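Local coordinates for cell wall surface anchor family protein (Streptococcus pneumoniae, PDB 4OQ1) that is an ancillary pilin of the pneumococcal pilus that probably anchors the fibre to the bacterial cell wall, at residues Glu26-Val31 / Asp131-Pro136. The protein carries 3 engineered substitutions. Numbering follows the deposited sequence.
Sequences EDHTLV and DQTVEP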
ATOM      1  N   GLU A  26       9.009 -42.037 -24.910  1.00 47.70           N
ATOM      2  CA  GLU A  26       8.771 -40.858 -25.797  1.00 52.64           C
ATOM      3  C   GLU A  26       7.497 -40.029 -25.537  1.00 48.15           C
ATOM      4  O   GLU A  26       7.366 -38.947 -26.133  1.00 50.58           O
ATOM      5  CB  GLU A  26       8.818 -41.247 -27.266  1.00 57.52           C
ATOM      6  CG  GLU A  26       7.682 -40.654 -28.105  1.00 62.67           C
ATOM      7  CD  GLU A  26       7.852 -40.935 -29.558  1.00 71.11           C
ATOM      8  OE1 GLU A  26       8.888 -40.514 -30.114  1.00 80.18           O
ATOM      9  OE2 GLU A  26       6.952 -41.579 -30.134  1.00 87.41           O
ATOM     10  N   ASP A  27       6.545 -40.478 -24.717  1.00 47.76           N
ATOM     11  CA  ASP A  27       5.529 -39.484 -24.259  1.00 48.86           C
ATOM     12  C   ASP A  27       5.427 -39.370 -22.732  1.00 48.66           C
ATOM     13  O   ASP A  27       4.654 -40.078 -22.047  1.00 43.82           O
ATOM     14  CB  ASP A  27       4.168 -39.701 -24.901  1.00 52.50           C
ATOM     15  CG  ASP A  27       3.284 -38.495 -24.760  1.00 58.25           C
ATOM     16  OD1 ASP A  27       3.282 -37.614 -25.653  1.00 52.17           O
ATOM     17  OD2 ASP A  27       2.630 -38.415 -23.711  1.00 62.45           O
ATOM     18  N   HIS A  28       6.248 -38.468 -22.198  1.00 34.77           N
ATOM     19  CA  HIS A  28       6.299 -38.273 -20.798  1.00 32.43           C
ATOM     20  C   HIS A  28       5.654 -36.934 -20.437  1.00 26.98           C
ATOM     21  O   HIS A  28       5.639 -35.941 -21.223  1.00 29.43           O
ATOM     22  CB  HIS A  28       7.743 -38.283 -20.277  1.00 31.40           C
ATOM     23  CG  HIS A  28       8.427 -39.586 -20.422  1.00 39.45           C
ATOM     24  ND1 HIS A  28       8.336 -40.577 -19.471  1.00 39.15           N
ATOM     25  CD2 HIS A  28       9.240 -40.063 -21.395  1.00 38.27           C
ATOM     26  CE1 HIS A  28       9.046 -41.619 -19.864  1.00 40.23           C
ATOM     27  NE2 HIS A  28       9.607 -41.329 -21.022  1.00 39.64           N
ATOM     28  N   THR A  29       5.143 -36.937 -19.242  1.00 27.28           N
ATOM     29  CA  THR A  29       4.661 -35.720 -18.612  1.00 29.28           C
ATOM     30  C   THR A  29       5.494 -35.355 -17.348  1.00 26.28           C
ATOM     31  O   THR A  29       5.780 -36.199 -16.485  1.00 26.62           O
ATOM     32  CB  THR A  29       3.190 -35.852 -18.187  1.00 30.78           C
ATOM     33  OG1 THR A  29       2.384 -36.143 -19.333  1.00 31.40           O
ATOM     34  CG2 THR A  29       2.726 -34.570 -17.564  1.00 27.97           C
ATOM     35  N   LEU A  30       5.848 -34.066 -17.281  1.00 24.70           N
ATOM     36  CA  LEU A  30       6.523 -33.492 -16.109  1.00 22.60           C
ATOM     37  C   LEU A  30       5.544 -32.555 -15.352  1.00 20.22           C
ATOM     38  O   LEU A  30       4.900 -31.712 -15.904  1.00 19.66           O
ATOM     39  CB  LEU A  30       7.784 -32.693 -16.542  1.00 19.32           C
ATOM     40  CG  LEU A  30       8.500 -31.907 -15.422  1.00 20.69           C
ATOM     41  CD1 LEU A  30       9.158 -32.717 -14.382  1.00 24.32           C
ATOM     42  CD2 LEU A  30       9.483 -30.917 -16.108  1.00 20.89           C
ATOM     43  N   VAL A  31       5.449 -32.792 -14.056  1.00 20.51           N
ATOM     44  CA  VAL A  31       4.645 -31.948 -13.131  1.00 21.19           C
ATOM     45  C   VAL A  31       5.659 -31.038 -12.324  1.00 21.83           C
ATOM     46  O   VAL A  31       6.678 -31.553 -11.790  1.00 22.77           O
ATOM     47  CB  VAL A  31       3.811 -32.894 -12.177  1.00 21.81           C
ATOM     48  CG1 VAL A  31       3.351 -32.214 -10.907  1.00 22.13           C
ATOM     49  CG2 VAL A  31       2.590 -33.475 -12.886  1.00 24.38           C
ATOM     50  N   ASP A 131      12.724 -44.761 -20.208  1.00 40.03           N
ATOM     51  CA  ASP A 131      11.566 -45.693 -20.392  1.00 41.24           C
ATOM     52  C   ASP A 131      11.097 -46.221 -19.046  1.00 41.26           C
ATOM     53  O   ASP A 131      10.019 -46.784 -18.994  1.00 46.55           O
ATOM     54  CB  ASP A 131      11.873 -46.888 -21.346  1.00 41.38           C
ATOM     55  CG  ASP A 131      11.860 -46.480 -22.837  1.00 46.96           C
ATOM     56  OD1 ASP A 131      11.313 -45.421 -23.111  1.00 46.42           O
ATOM     57  OD2 ASP A 131      12.385 -47.210 -23.733  1.00 50.11           O
ATOM     58  N   GLN A 132      11.882 -46.051 -17.969  1.00 40.09           N
ATOM     59  CA  GLN A 132      11.494 -46.521 -16.616  1.00 44.71           C
ATOM     60  C   GLN A 132      10.834 -45.501 -15.712  1.00 50.30           C
ATOM     61  O   GLN A 132      10.500 -45.809 -14.567  1.00 52.54           O
ATOM     62  CB  GLN A 132      12.727 -46.974 -15.866  1.00 46.79           C
ATOM     63  CG  GLN A 132      13.602 -47.961 -16.633  1.00 53.53           C
ATOM     64  CD  GLN A 132      12.812 -49.113 -17.210  1.00 62.36           C
ATOM     65  OE1 GLN A 132      11.859 -49.604 -16.591  1.00 72.86           O
ATOM     66  NE2 GLN A 132      13.201 -49.559 -18.405  1.00 68.01           N
ATOM     67  N   THR A 133      10.715 -44.275 -16.214  1.00 52.05           N
ATOM     68  CA  THR A 133      10.204 -43.121 -15.481  1.00 48.17           C
ATOM     69  C   THR A 133       8.759 -43.371 -15.167  1.00 48.67           C
ATOM     70  O   THR A 133       7.977 -43.544 -16.108  1.00 45.36           O
ATOM     71  CB  THR A 133      10.204 -41.847 -16.398  1.00 45.57           C
ATOM     72  OG1 THR A 133      11.560 -41.454 -16.681  1.00 40.13           O
ATOM     73  CG2 THR A 133       9.423 -40.701 -15.750  1.00 45.66           C
ATOM     74  N   VAL A 134       8.400 -43.328 -13.882  1.00 47.70           N
ATOM     75  CA  VAL A 134       6.969 -43.407 -13.471  1.00 53.87           C
ATOM     76  C   VAL A 134       6.261 -42.091 -13.822  1.00 49.09           C
ATOM     77  O   VAL A 134       6.793 -41.032 -13.513  1.00 47.65           O
ATOM     78  CB  VAL A 134       6.819 -43.794 -11.941  1.00 61.42           C
ATOM     79  CG1 VAL A 134       6.607 -42.563 -11.041  1.00 58.81           C
ATOM     80  CG2 VAL A 134       5.720 -44.847 -11.716  1.00 50.54           C
ATOM     81  N   GLU A 135       5.086 -42.177 -14.472  1.00 48.34           N
ATOM     82  CA  GLU A 135       4.290 -41.021 -14.949  1.00 45.66           C
ATOM     83  C   GLU A 135       3.197 -40.501 -14.001  1.00 47.35           C
ATOM     84  O   GLU A 135       2.344 -41.250 -13.548  1.00 41.32           O
ATOM     85  CB  GLU A 135       3.595 -41.391 -16.260  1.00 49.59           C
ATOM     86  CG  GLU A 135       2.586 -40.361 -16.804  1.00 51.02           C
ATOM     87  CD  GLU A 135       3.151 -39.393 -17.844  1.00 55.69           C
ATOM     88  OE1 GLU A 135       4.396 -39.255 -17.990  1.00 48.66           O
ATOM     89  OE2 GLU A 135       2.316 -38.722 -18.509  1.00 55.93           O
ATOM     90  N   PRO A 136       3.170 -39.194 -13.750  1.00 38.19           N
ATOM     91  CA  PRO A 136       4.169 -38.183 -14.210  1.00 38.08           C
ATOM     92  C   PRO A 136       5.436 -38.134 -13.313  1.00 30.96           C
ATOM     93  O   PRO A 136       5.477 -38.688 -12.202  1.00 29.52           O
ATOM     94  CB  PRO A 136       3.399 -36.890 -14.067  1.00 36.10           C
ATOM     95  CG  PRO A 136       2.646 -37.117 -12.804  1.00 38.48           C
ATOM     96  CD  PRO A 136       2.278 -38.608 -12.737  1.00 36.77           C
TER
HETATM   97  O   HOH W   1       6.524 -40.023 -17.048  1.00 52.39           O
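Glu135 reaches across to Thr29 and engages it twice with one carboxylate. Thr29 N donates to Glu135 OE1 over 2.7 Å, with an N-H...O angle of 161°. Thr29 OG1 donates to Glu135 OE2, also over 2.7 Å. Both donors arrive on the syn sides of their oxygens, 16° and 27° out of the carboxylate plane, so the bidentate grip is somewhat tilted. The torsions account for the reach: the Glu135 chain leaves with CG anti to the backbone N and then bends at chi2, while OG1 of Thr29 lies beside its own backbone N, which puts both donors before one carboxylate.

A water-mediated link adds to these direct bonds. The water donates to Glu135 OE1 at 2.5 Å and lies in the plane of the His28 ring, at its edge, 3.1 Å from ND1. The second ring nitrogen, NE2, is hydrogen-bonded to OD1 of Asn105, whose ND2 also bonds Asp131 OD1, and both ring nitrogens thus have polar partners.

Apolar contacts flank the polar centre. Thr133 CB approaches the His28 ring obliquely, 3.7 Å from CE1. Further along, Val31 CG2 meets the proline ring at Pro136 CG, 3.6 Å away. The peptide bond before Pro136 is cis, and just beyond it the chain enters strand 137-140, which runs parallel to strand 28-33 at one margin of the N-terminal domain's sheet; Thr29 and Val31 both make backbone bonds to Leu137.

Chemically, Glu135 OE1 accepts both an amide N-H and a water, and OE2 a hydroxyl. Three donors would be expected to favour the ionised carboxylate and restrict its rotation, tying the loop before the edge strand to the start of the first strand.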